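Local coordinates for protein possible MarR-transcriptional regulator (Streptomyces coelicolor, PDB 4B8X) that probably binds DNA as a transcription regulator of the MarR family, through a winged-helix fold, though its regulatory role in the cell is unknown, at residues A36-L41 with A107-L112; D73-V76 with L80-K83. One frame throughout, in Å; residues are numbered along the deposited sequence. Where two conformers were deposited one is given.

Contact 1 is a buried contact near the centre of the chain, while contact 2 lies farther out and is partly buried. Contact 1 joins two helices far apart in sequence, and one tyrosine carries it. Contact 2 joins a helix to the strand that follows it after a short turn. Both have apolar centres. Contact 1 adds a hydroxyl pair at a ring edge, whereas contact 2 adds a backbone hydrogen bond and an outer salt bridge. Helix 35-45 ties the two together: it supplies Tyr-38 to contact 1, and its Leu-41 packs with CD2 on Val-81 CG2 of contact 2, 3.8 Å apart.

Contact 1 (A36-L41 with A107-L112); sequences ARYEAL and AATRDL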
loop_
_atom_site.group_PDB
_atom_site.type_symbol
_atom_site.label_atom_id
_atom_site.label_comp_id
_atom_site.label_asym_id
_atom_site.label_seq_id
_atom_site.Cartn_x
_atom_site.Cartn_y
_atom_site.Cartn_z
ATOM N N ALA A 36 3.411 -1.674 -10.132
ATOM C CA ALA A 36 2.054 -1.738 -10.669
ATOM C C ALA A 36 2.077 -2.067 -12.177
ATOM O O ALA A 36 1.269 -2.864 -12.675
ATOM C CB ALA A 36 1.323 -0.421 -10.417
ATOM N N ARG A 37 2.980 -1.452 -12.914
ATOM C CA ARG A 37 3.076 -1.738 -14.340
ATOM C C ARG A 37 3.616 -3.139 -14.609
ATOM O O ARG A 37 3.163 -3.822 -15.532
ATOM C CB ARG A 37 3.894 -0.669 -15.064
ATOM C CG ARG A 37 3.216 0.697 -14.972
ATOM C CD ARG A 37 3.601 1.616 -16.116
ATOM N NE ARG A 37 4.970 2.132 -16.007
ATOM C CZ ARG A 37 5.331 3.195 -15.289
ATOM N NH1 ARG A 37 4.449 3.818 -14.526
ATOM N NH2 ARG A 37 6.592 3.597 -15.292
ATOM N N TYR A 38 4.555 -3.580 -13.779
ATOM C CA TYR A 38 5.055 -4.943 -13.833
ATOM C C TYR A 38 3.913 -5.929 -13.635
ATOM O O TYR A 38 3.798 -6.895 -14.385
ATOM C CB TYR A 38 6.167 -5.117 -12.783
ATOM C CG TYR A 38 6.519 -6.556 -12.534
ATOM C CD1 TYR A 38 7.372 -7.229 -13.408
ATOM C CD2 TYR A 38 6.002 -7.249 -11.456
ATOM C CE1 TYR A 38 7.666 -8.557 -13.203
ATOM C CE2 TYR A 38 6.272 -8.580 -11.240
ATOM C CZ TYR A 38 7.118 -9.227 -12.101
ATOM O OH TYR A 38 7.397 -10.538 -11.884
ATOM N N GLU A 39 3.077 -5.694 -12.633
ATOM C CA GLU A 39 1.991 -6.620 -12.348
ATOM C C GLU A 39 1.033 -6.732 -13.526
ATOM O O GLU A 39 0.498 -7.805 -13.808
ATOM C CB GLU A 39 1.231 -6.206 -11.098
ATOM C CG GLU A 39 2.038 -6.285 -9.807
ATOM C CD GLU A 39 1.299 -5.646 -8.625
ATOM O OE1 GLU A 39 1.057 -4.404 -8.581
ATOM O OE2 GLU A 39 0.965 -6.403 -7.723
ATOM N N ALA A 40 0.784 -5.628 -14.209
ATOM C CA ALA A 40 -0.100 -5.662 -15.383
ATOM C C ALA A 40 0.498 -6.527 -16.513
ATOM O O ALA A 40 -0.218 -7.313 -17.169
ATOM C CB ALA A 40 -0.392 -4.254 -15.872
ATOM N N LEU A 41 1.800 -6.387 -16.753
ATOM C CA LEU A 41 2.467 -7.207 -17.760
ATOM C C LEU A 41 2.382 -8.682 -17.379
ATOM O O LEU A 41 2.110 -9.538 -18.235
ATOM C CB LEU A 41 3.928 -6.836 -17.933
ATOM C CG LEU A 41 4.206 -5.471 -18.561
ATOM C CD1 LEU A 41 5.680 -5.131 -18.522
ATOM C CD2 LEU A 41 3.701 -5.444 -19.999
ATOM N N ALA A 107 12.826 -10.541 -17.822
ATOM C CA ALA A 107 14.018 -10.021 -17.177
ATOM C C ALA A 107 13.699 -9.473 -15.784
ATOM O O ALA A 107 14.441 -9.737 -14.820
ATOM C CB ALA A 107 14.670 -8.964 -18.050
ATOM N N ALA A 108 12.608 -8.714 -15.674
ATOM C CA ALA A 108 12.238 -8.139 -14.380
ATOM C C ALA A 108 11.884 -9.250 -13.376
ATOM O O ALA A 108 12.259 -9.158 -12.205
ATOM C CB ALA A 108 11.076 -7.166 -14.582
ATOM N N THR A 109 11.158 -10.275 -13.822
ATOM C CA THR A 109 10.823 -11.392 -12.946
ATOM C C THR A 109 12.060 -12.115 -12.422
ATOM O O THR A 109 12.128 -12.452 -11.238
ATOM C CB THR A 109 9.866 -12.373 -13.630
ATOM O OG1 THR A 109 8.670 -11.660 -13.954
ATOM C CG2 THR A 109 9.546 -13.588 -12.745
ATOM N N ARG A 110 13.034 -12.350 -13.295
ATOM C CA ARG A 110 14.263 -12.998 -12.834
ATOM C C ARG A 110 14.952 -12.165 -11.760
ATOM O O ARG A 110 15.399 -12.728 -10.764
ATOM C CB ARG A 110 15.236 -13.268 -13.975
ATOM C CG ARG A 110 16.462 -14.077 -13.576
ATOM C CD ARG A 110 17.744 -13.442 -14.096
ATOM N NE ARG A 110 18.119 -12.290 -13.283
ATOM C CZ ARG A 110 18.781 -12.364 -12.137
ATOM N NH1 ARG A 110 19.183 -13.547 -11.669
ATOM N NH2 ARG A 110 19.064 -11.251 -11.470
ATOM N N ASP A 111 15.006 -10.846 -11.939
ATOM C CA ASP A 111 15.615 -9.992 -10.934
ATOM C C ASP A 111 14.835 -10.023 -9.610
ATOM O O ASP A 111 15.437 -10.113 -8.537
ATOM C CB ASP A 111 15.694 -8.549 -11.428
ATOM C CG ASP A 111 16.742 -8.315 -12.501
ATOM O OD1 ASP A 111 17.525 -9.233 -12.814
ATOM O OD2 ASP A 111 16.749 -7.176 -13.022
ATOM N N LEU A 112 13.505 -9.927 -9.679
ATOM C CA LEU A 112 12.659 -9.956 -8.473
ATOM C C LEU A 112 12.811 -11.285 -7.731
ATOM O O LEU A 112 12.904 -11.327 -6.499
ATOM C CB LEU A 112 11.190 -9.688 -8.822
ATOM C CG LEU A 112 10.916 -8.252 -9.247
ATOM C CD1 LEU A 112 9.648 -8.189 -10.054
ATOM C CD2 LEU A 112 10.850 -7.376 -8.009
#
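Tyr-38 reaches from helix 35-45 to Ala-108, Thr-109 and Leu-112 of helix 99-114. The two short helical segments are 11.4 Å apart at their axes and cross at -116°, so the long side chain bridges the distance. From CB the chain turns CG anti to the backbone N (chi1 166°), which sends the ring out to the other helix. CD1 and CE1 both lie 3.9 Å from the methyl CB of Ala-108, which approaches the ring obliquely. CE1 also passes Thr-109 OG1. Leu-112 comes from the opposite direction and lays its CD1 methyl over one ring face. This is a CH-pi contact, with Leu-112 CD1 3.6 Å from the Tyr-38 ring centroid. The methyl is displaced toward CZ of Tyr-38, its nearest atom at 3.4 Å; CE2 and, farther off, CD2 also meet it.

At the tip, Tyr-38 OH and Thr-109 OG1 lie 2.7 Å apart, close enough for a hydrogen bond. OG1 lies at the ring edge, in its plane. It is also hydrogen-bonded to Val-105 O one turn back, which would limit its rotation and hold it beside the phenol. Val-24, Val-27 and Val-28 of helix 5-28 pack on Leu-112. The contact joins a helix of the winged-helix part to helix 99-114, which in MarR-family proteins leads from the wing into the helical dimerisation region.

Contact 2 (D73-V76 with L80-K83); sequences DRLV and LVAK
Leu-75 and Val-76, near the end of helix 65-77, pack against Leu-80 and Val-81, where the chain turns into strand 81-85. The inner side is apolar, and its Leu-75, Leu-80 and Val-81 are buried. Leu-75 CB meets Val-81 CG2 at 3.7 Å, and its CD1 touches the same methyl. The other branch, CD2, lies 3.9 Å from Leu-80 CD1, with the two leucine side chains crossing at about a right angle. Leu-33 and Leu-41 also cover Leu-75 here. A backbone hydrogen bond closes the turn: Leu-80 N donates to Leu-75 O at 2.9 Å, with an N-H...O angle of 157°. Beside it, Val-76 CA makes a CA-H...O contact with Val-81 O at 3.4 Å.

Val-76 and Val-81 mark the border, with Val-76 CG2 at 4.1 Å from Val-81 CG1. Beyond it Asp-73, Val-76 and Lys-83 are partly exposed, and few apolar atoms meet. Val-76 CG2 rests on Lys-83 CG at 3.9 Å. The lysine chain bends at chi3 (-49°), which brings its amine round to Asp-73. Lys-83 NZ forms a salt bridge with Asp-73 OD1 at 2.8 Å, from the syn side and 23° out of the carboxylate plane. An alanine in place of Lys-83 would probably leave the Asp-73 carboxylate without this positive mate and uncover part of Val-76.

Here helix 65-77, by its position the probable recognition helix of the helix-turn-helix, passes into strand 81-85, the first strand of the wing. Ala-82 pairs through its backbone with Thr-96, which ties the strand to the sheet. The buried methyls and the backbone bond probably set the turn, while the salt bridge at the partly exposed edge is likely to add a lesser, solvent-screened tie.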
loop_
_atom_site.group_PDB
_atom_site.type_symbol
_atom_site.label_atom_id
_atom_site.label_comp_id
_atom_site.label_asym_id
_atom_site.label_seq_id
_atom_site.Cartn_x
_atom_site.Cartn_y
_atom_site.Cartn_z
ATOM N N ASP A 73 -1.333 2.913 -20.684
ATOM C CA ASP A 73 -0.865 3.934 -21.625
ATOM C C ASP A 73 0.668 4.123 -21.410
ATOM O O ASP A 73 1.418 4.310 -22.376
ATOM C CB ASP A 73 -1.736 5.220 -21.584
ATOM C CG ASP A 73 -3.099 5.062 -22.335
ATOM O OD1 ASP A 73 -3.437 3.969 -22.831
ATOM O OD2 ASP A 73 -3.877 6.057 -22.440
ATOM N N ARG A 74 1.175 4.026 -20.178
ATOM C CA ARG A 74 2.625 4.102 -19.951
ATOM C C ARG A 74 3.364 2.867 -20.513
ATOM O O ARG A 74 4.498 2.963 -20.974
ATOM C CB ARG A 74 2.944 4.283 -18.459
ATOM C CG ARG A 74 2.470 5.601 -17.852
ATOM C CD ARG A 74 3.371 6.760 -18.236
ATOM N NE ARG A 74 4.786 6.447 -18.073
ATOM C CZ ARG A 74 5.604 7.051 -17.216
ATOM N NH1 ARG A 74 5.163 8.025 -16.425
ATOM N NH2 ARG A 74 6.874 6.681 -17.161
ATOM N N LEU A 75 2.713 1.705 -20.483
ATOM C CA LEU A 75 3.276 0.499 -21.086
ATOM C C LEU A 75 3.305 0.660 -22.610
ATOM O O LEU A 75 4.269 0.229 -23.254
ATOM C CB LEU A 75 2.521 -0.768 -20.673
ATOM C CG LEU A 75 2.718 -1.147 -19.197
ATOM C CD1 LEU A 75 1.702 -2.215 -18.785
ATOM C CD2 LEU A 75 4.140 -1.614 -18.916
ATOM N N VAL A 76 2.269 1.284 -23.192
ATOM C CA VAL A 76 2.263 1.567 -24.631
ATOM C C VAL A 76 3.395 2.543 -24.969
ATOM O O VAL A 76 4.117 2.351 -25.945
ATOM C CB VAL A 76 0.914 2.179 -25.100
ATOM C CG1 VAL A 76 1.007 2.676 -26.543
ATOM C CG2 VAL A 76 -0.212 1.178 -24.911
ATOM N N LEU A 80 5.696 -1.771 -24.743
ATOM C CA LEU A 80 5.511 -3.062 -24.064
ATOM C C LEU A 80 4.103 -3.648 -24.210
ATOM O O LEU A 80 3.913 -4.848 -23.967
ATOM C CB LEU A 80 5.877 -2.906 -22.584
ATOM C CG LEU A 80 7.249 -2.271 -22.313
ATOM C CD1 LEU A 80 7.502 -2.234 -20.809
ATOM C CD2 LEU A 80 8.413 -2.947 -23.051
ATOM N N VAL A 81 3.134 -2.810 -24.574
ATOM C CA VAL A 81 1.767 -3.187 -24.784
ATOM C C VAL A 81 1.277 -2.400 -26.013
ATOM O O VAL A 81 1.799 -1.321 -26.318
ATOM C CB VAL A 81 0.925 -2.821 -23.527
ATOM C CG1 VAL A 81 -0.587 -2.800 -23.802
ATOM C CG2 VAL A 81 1.286 -3.765 -22.391
ATOM N N ALA A 82 0.291 -2.964 -26.693
ATOM C CA ALA A 82 -0.476 -2.303 -27.739
ATOM C C ALA A 82 -1.968 -2.353 -27.403
ATOM O O ALA A 82 -2.438 -3.280 -26.789
ATOM C CB ALA A 82 -0.209 -2.985 -29.081
ATOM N N LYS A 83 -2.709 -1.316 -27.785
ATOM C CA LYS A 83 -4.155 -1.253 -27.603
ATOM C C LYS A 83 -4.891 -1.379 -28.928
ATOM O O LYS A 83 -4.397 -0.941 -29.978
ATOM C CB LYS A 83 -4.535 0.117 -27.019
ATOM C CG LYS A 83 -3.972 0.356 -25.631
ATOM C CD LYS A 83 -4.673 1.491 -24.911
ATOM C CE LYS A 83 -4.781 2.716 -25.781
ATOM N NZ LYS A 83 -5.169 3.908 -24.985
#